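Local coordinates for protein CysE, serine acetyltransferase (Brucella abortus, PDB 4HZC) that probably catalyses the transfer of an acetyl group from acetyl-coenzyme A to L-serine, giving O-acetylserine, the precursor of cysteine in bacterial cysteine biosynthesis, at residues 189-194 against 215-220; 49-54 against 90-95. One frame throughout, in Å; residues are numbered along the deposited sequence.

Contact 1: 189-194 against 215-220; sequences GVTLGG and GAKILG
Leu192 and Ile218 run alongside each other on the same face of two parallel neighbouring strands, Leu192 CD2 packing on Ile218 CD1 at 3.6 Å. Followed outward, Ile218 starts with CB, which faces the carbonyl oxygen of Thr191 and also Leu192 CD2 at 4.0 Å. Because CG1 stands anti to its own carbonyl carbon (chi1 -52°), it runs on past the same CD2, and the extended second torsion places CD1 against that methyl. The backbones are joined in parallel register by four hydrogen bonds: Thr191 N donates to Ala216 O at 3.0 Å, Ile218 N to Thr191 O at 2.8 Å, Gly193 N to Ile218 O at 3.1 Å, and Gly220 N to Gly193 O at 2.9 Å. Thr191 and Gly193 thus each give and accept one bond, while the backbone of Leu192 pairs with Val173 and Gly175 of the preceding coil. CA-H...O contacts supplement them, Val190 CA sharing the acceptor Ala216 O with Thr191 N. On the other face of the sheet Thr191 CG2 nears Leu219 CD2, and Thr191 OG1, beside Lys217 CG, is hydrogen-bonded to His188 of the second subunit. Leu219 CB and CD2 rest against the carbonyl oxygen of Gly194. Positive phi at Gly189 and Gly215 suits glycine at these matching turns. This stacking of equivalent coil positions is characteristic of the left-handed beta-helix. Leu192 and Ile218 pack inward on Ile206 and Ile212 of the other two sheets, while strand 172-174 flanks 191-193 and strand 235-236 flanks 217-219 in the same parallel sheet.

Contact 2: 49-54 against 90-95; sequences PSLEEA and VLRVDI
Glu52 and Arg92 form the salt bridge that joins the start of helix 51-63 to helix 87-101 in the helical N-terminal region of this serine acetyltransferase. Its shorter bond runs from Arg92 NH1 to Glu52 OE2 at 2.9 Å, nearly straight and close to the guanidinium plane, yet meeting the oxygen from well above the carboxylate plane. A second, weak bond links Arg92 NH2 to Glu52 OE1 at 3.3 Å. The two flat groups are turned 56° apart, and the bend of Glu52 at chi2 (94°) brings its carboxylate round to the arginine. Ser88 also binds Glu52 OE2 through OG and Arg92 NH1 through its backbone oxygen, and Asp17 forms a salt bridge with Arg92 NH2. Apolar packing lies alongside. Leu51 CD2 sits over one face of the guanidinium, nearer its edge than its centre, and touches Arg92 CG at 3.8 Å as the leucine and the arginine pass in opposite senses. Leu51 also meets Ile95 tip to tip, CD2 to CD1 at 3.8 Å, while its CG approaches Leu91 CD2 at 4.1 Å. Leu91 CD2 also packs on CA and CG of Glu52. Trp20 and Ile23 of helix 18-33 back Leu51, and Phe118 of helix 116-132 backs Leu91 and Ile95. Within 49-54, Ser50 caps the helix: its OG accepts from Glu53 N at 3.2 Å. Bonds from several directions should restrict the rotation of the guanidinium, and with two carboxylates beside it its positive charge is probably well compensated at the border of an otherwise apolar helix-helix contact.

From the N terminus the chain first builds the helical region. Contact 2 closes there, bringing helix 51-63 against helix 87-101 across an intervening loop of 35 residues that is mostly helix. The chain then continues through helices 116-132 and 136-149 into the beta-helix, where contact 1 closes a shorter loop of 20 residues, joining one coil to the next. The two closures follow in series, neither nested nor crossed. The centres of contact 1 and contact 2 are about 29 Å apart, on opposite sides of the chain's centre. Contact 2 thus ties helices together within the N-terminal part, and contact 1 ties successive coils of the beta-helix.

Contact 1: 189-194 against 215-220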
loop_
_atom_site.group_PDB
_atom_site.type_symbol
_atom_site.label_atom_id
_atom_site.label_comp_id
_atom_site.label_asym_id
_atom_site.label_seq_id
_atom_site.Cartn_x
_atom_site.Cartn_y
_atom_site.Cartn_z
ATOM N N GLY A 189 23.584 16.856 -10.640
ATOM C CA GLY A 189 23.334 18.147 -11.254
ATOM C C GLY A 189 23.857 18.216 -12.700
ATOM O O GLY A 189 23.902 19.285 -13.286
ATOM N N VAL A 190 24.261 17.086 -13.252
ATOM C CA VAL A 190 24.878 17.076 -14.586
ATOM C C VAL A 190 23.904 16.895 -15.736
ATOM O O VAL A 190 23.027 16.059 -15.676
ATOM C CB VAL A 190 25.973 15.971 -14.686
ATOM C CG1 VAL A 190 26.369 15.808 -16.121
ATOM C CG2 VAL A 190 27.188 16.332 -13.896
ATOM N N THR A 191 24.075 17.670 -16.801
ATOM C CA THR A 191 23.312 17.495 -18.012
ATOM C C THR A 191 24.246 17.132 -19.145
ATOM O O THR A 191 25.277 17.804 -19.360
ATOM C CB THR A 191 22.566 18.805 -18.388
ATOM O OG1 THR A 191 21.817 19.251 -17.254
ATOM C CG2 THR A 191 21.644 18.528 -19.466
ATOM N N LEU A 192 23.898 16.055 -19.843
ATOM C CA LEU A 192 24.445 15.670 -21.125
ATOM C C LEU A 192 23.299 15.814 -22.085
ATOM O O LEU A 192 22.642 14.854 -22.428
ATOM C CB LEU A 192 24.976 14.207 -21.107
ATOM C CG LEU A 192 25.961 13.832 -20.042
ATOM C CD1 LEU A 192 26.244 12.320 -20.143
ATOM C CD2 LEU A 192 27.256 14.665 -20.060
ATOM N N GLY A 193 23.063 17.076 -22.502
ATOM C CA GLY A 193 21.945 17.458 -23.326
ATOM C C GLY A 193 22.263 18.210 -24.614
ATOM O O GLY A 193 23.346 18.096 -25.202
ATOM N N GLY A 194 21.256 18.935 -25.080
ATOM C CA GLY A 194 21.337 19.613 -26.354
ATOM C C GLY A 194 21.330 21.111 -26.163
ATOM O O GLY A 194 21.262 21.598 -25.052
ATOM N N GLY A 215 26.964 19.741 -11.199
ATOM C CA GLY A 215 26.297 20.902 -11.769
ATOM C C GLY A 215 26.735 21.176 -13.181
ATOM O O GLY A 215 26.265 22.097 -13.767
ATOM N N ALA A 216 27.649 20.367 -13.731
ATOM C CA ALA A 216 28.197 20.669 -15.062
ATOM C C ALA A 216 27.222 20.396 -16.202
ATOM O O ALA A 216 26.486 19.406 -16.171
ATOM C CB ALA A 216 29.479 19.889 -15.302
ATOM N N LYS A 217 27.231 21.261 -17.230
ATOM C CA LYS A 217 26.384 21.100 -18.419
ATOM C C LYS A 217 27.223 20.894 -19.665
ATOM O O LYS A 217 28.107 21.707 -19.965
ATOM C CB LYS A 217 25.466 22.314 -18.602
ATOM C CG LYS A 217 24.281 22.309 -17.646
ATOM C CD LYS A 217 24.152 23.624 -16.926
ATOM C CE LYS A 217 23.638 23.478 -15.491
ATOM N NZ LYS A 217 24.094 24.630 -14.646
ATOM N N ILE A 218 26.984 19.788 -20.362
ATOM C CA ILE A 218 27.680 19.478 -21.595
ATOM C C ILE A 218 26.624 19.451 -22.640
ATOM O O ILE A 218 25.800 18.584 -22.658
ATOM C CB ILE A 218 28.459 18.143 -21.508
ATOM C CG1 ILE A 218 29.348 18.181 -20.262
ATOM C CG2 ILE A 218 29.298 17.935 -22.764
ATOM C CD1 ILE A 218 30.119 16.913 -20.012
ATOM N N LEU A 219 26.599 20.464 -23.505
ATOM C CA LEU A 219 25.505 20.594 -24.433
ATOM C C LEU A 219 25.924 20.568 -25.878
ATOM O O LEU A 219 26.876 21.249 -26.253
ATOM C CB LEU A 219 24.747 21.864 -24.143
ATOM C CG LEU A 219 24.403 22.124 -22.701
ATOM C CD1 LEU A 219 23.707 23.471 -22.632
ATOM C CD2 LEU A 219 23.461 21.015 -22.238
ATOM N N GLY A 220 25.228 19.757 -26.671
ATOM C CA GLY A 220 25.511 19.649 -28.096
ATOM C C GLY A 220 26.128 18.320 -28.442
ATOM O O GLY A 220 26.403 17.503 -27.537
#

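Contact 2: 49-54 against 90-95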
loop_
_atom_site.group_PDB
_atom_site.type_symbol
_atom_site.label_atom_id
_atom_site.label_comp_id
_atom_site.label_asym_id
_atom_site.label_seq_id
_atom_site.Cartn_x
_atom_site.Cartn_y
_atom_site.Cartn_z
ATOM N N PRO A 49 19.434 -15.795 -4.024
ATOM C CA PRO A 49 20.386 -16.866 -4.437
ATOM C C PRO A 49 21.554 -16.276 -5.217
ATOM O O PRO A 49 22.519 -16.976 -5.451
ATOM C CB PRO A 49 19.513 -17.761 -5.344
ATOM C CG PRO A 49 18.540 -16.803 -5.947
ATOM C CD PRO A 49 18.314 -15.662 -4.977
ATOM N N SER A 50 21.502 -14.983 -5.596
ATOM C CA SER A 50 22.613 -14.359 -6.364
ATOM C C SER A 50 22.646 -12.861 -6.175
ATOM O O SER A 50 21.618 -12.248 -5.774
ATOM C CB SER A 50 22.528 -14.674 -7.854
ATOM O OG SER A 50 21.312 -14.155 -8.471
ATOM N N LEU A 51 23.782 -12.262 -6.553
ATOM C CA LEU A 51 23.970 -10.837 -6.506
ATOM C C LEU A 51 23.021 -10.181 -7.485
ATOM O O LEU A 51 22.387 -9.126 -7.168
ATOM C CB LEU A 51 25.445 -10.464 -6.799
ATOM C CG LEU A 51 25.740 -8.994 -7.022
ATOM C CD1 LEU A 51 25.536 -8.217 -5.740
ATOM C CD2 LEU A 51 27.171 -8.812 -7.463
ATOM N N GLU A 52 22.931 -10.777 -8.659
ATOM C CA GLU A 52 22.001 -10.338 -9.671
ATOM C C GLU A 52 20.577 -10.168 -9.134
ATOM O O GLU A 52 19.931 -9.106 -9.341
ATOM C CB GLU A 52 21.992 -11.310 -10.836
ATOM C CG GLU A 52 23.207 -11.197 -11.725
ATOM C CD GLU A 52 24.289 -12.174 -11.318
ATOM O OE1 GLU A 52 24.222 -12.775 -10.199
ATOM O OE2 GLU A 52 25.197 -12.268 -12.151
ATOM N N GLU A 53 20.085 -11.201 -8.472
ATOM C CA GLU A 53 18.750 -11.207 -7.991
ATOM C C GLU A 53 18.592 -10.212 -6.830
ATOM O O GLU A 53 17.531 -9.559 -6.687
ATOM C CB GLU A 53 18.244 -12.617 -7.648
ATOM C CG GLU A 53 17.962 -13.475 -8.901
ATOM C CD GLU A 53 17.023 -14.614 -8.619
ATOM O OE1 GLU A 53 16.062 -14.432 -7.850
ATOM O OE2 GLU A 53 17.231 -15.685 -9.169
ATOM N N ALA A 54 19.630 -10.063 -6.033
ATOM C CA ALA A 54 19.576 -9.052 -4.968
ATOM C C ALA A 54 19.441 -7.655 -5.565
ATOM O O ALA A 54 18.707 -6.811 -5.030
ATOM C CB ALA A 54 20.804 -9.147 -4.071
ATOM N N VAL A 90 28.958 -6.631 -16.259
ATOM C CA VAL A 90 28.775 -5.152 -16.233
ATOM C C VAL A 90 28.375 -4.652 -14.805
ATOM O O VAL A 90 28.912 -3.656 -14.299
ATOM C CB VAL A 90 27.789 -4.678 -17.274
ATOM C CG1 VAL A 90 27.515 -3.141 -17.151
ATOM C CG2 VAL A 90 28.333 -4.915 -18.643
ATOM N N LEU A 91 27.425 -5.359 -14.186
ATOM C CA LEU A 91 26.913 -5.077 -12.860
ATOM C C LEU A 91 28.036 -5.062 -11.830
ATOM O O LEU A 91 28.161 -4.145 -11.004
ATOM C CB LEU A 91 25.890 -6.171 -12.469
ATOM C CG LEU A 91 25.481 -6.190 -11.004
ATOM C CD1 LEU A 91 24.606 -4.919 -10.836
ATOM C CD2 LEU A 91 24.645 -7.412 -10.646
ATOM N N ARG A 92 28.884 -6.080 -11.876
ATOM C CA ARG A 92 29.984 -6.170 -10.913
ATOM C C ARG A 92 31.015 -5.108 -11.022
ATOM O O ARG A 92 31.486 -4.562 -9.999
ATOM C CB ARG A 92 30.611 -7.597 -10.959
ATOM C CG ARG A 92 29.687 -8.594 -10.245
ATOM C CD ARG A 92 30.182 -10.048 -10.424
ATOM N NE ARG A 92 29.317 -11.030 -9.769
ATOM C CZ ARG A 92 28.114 -11.415 -10.225
ATOM N NH1 ARG A 92 27.597 -10.891 -11.321
ATOM N NH2 ARG A 92 27.397 -12.327 -9.570
ATOM N N VAL A 93 31.377 -4.763 -12.246
ATOM C CA VAL A 93 32.337 -3.675 -12.388
ATOM C C VAL A 93 31.707 -2.318 -11.985
ATOM O O VAL A 93 32.429 -1.427 -11.526
ATOM C CB VAL A 93 32.977 -3.542 -13.784
ATOM C CG1 VAL A 93 33.835 -4.785 -14.041
ATOM C CG2 VAL A 93 31.957 -3.423 -14.850
ATOM N N ASP A 94 30.384 -2.193 -12.155
ATOM C CA ASP A 94 29.669 -0.963 -11.671
ATOM C C ASP A 94 29.751 -0.877 -10.135
ATOM O O ASP A 94 29.978 0.206 -9.577
ATOM C CB ASP A 94 28.203 -0.988 -12.151
ATOM C CG ASP A 94 28.053 -0.573 -13.625
ATOM O OD1 ASP A 94 29.059 -0.050 -14.176
ATOM O OD2 ASP A 94 26.942 -0.719 -14.246
ATOM N N ILE A 95 29.535 -2.000 -9.446
ATOM C CA ILE A 95 29.646 -2.038 -7.988
ATOM C C ILE A 95 31.111 -1.718 -7.601
ATOM O O ILE A 95 31.361 -0.919 -6.678
ATOM C CB ILE A 95 29.227 -3.419 -7.387
ATOM C CG1 ILE A 95 27.712 -3.601 -7.473
ATOM C CG2 ILE A 95 29.561 -3.490 -5.887
ATOM C CD1 ILE A 95 27.219 -5.031 -7.254
#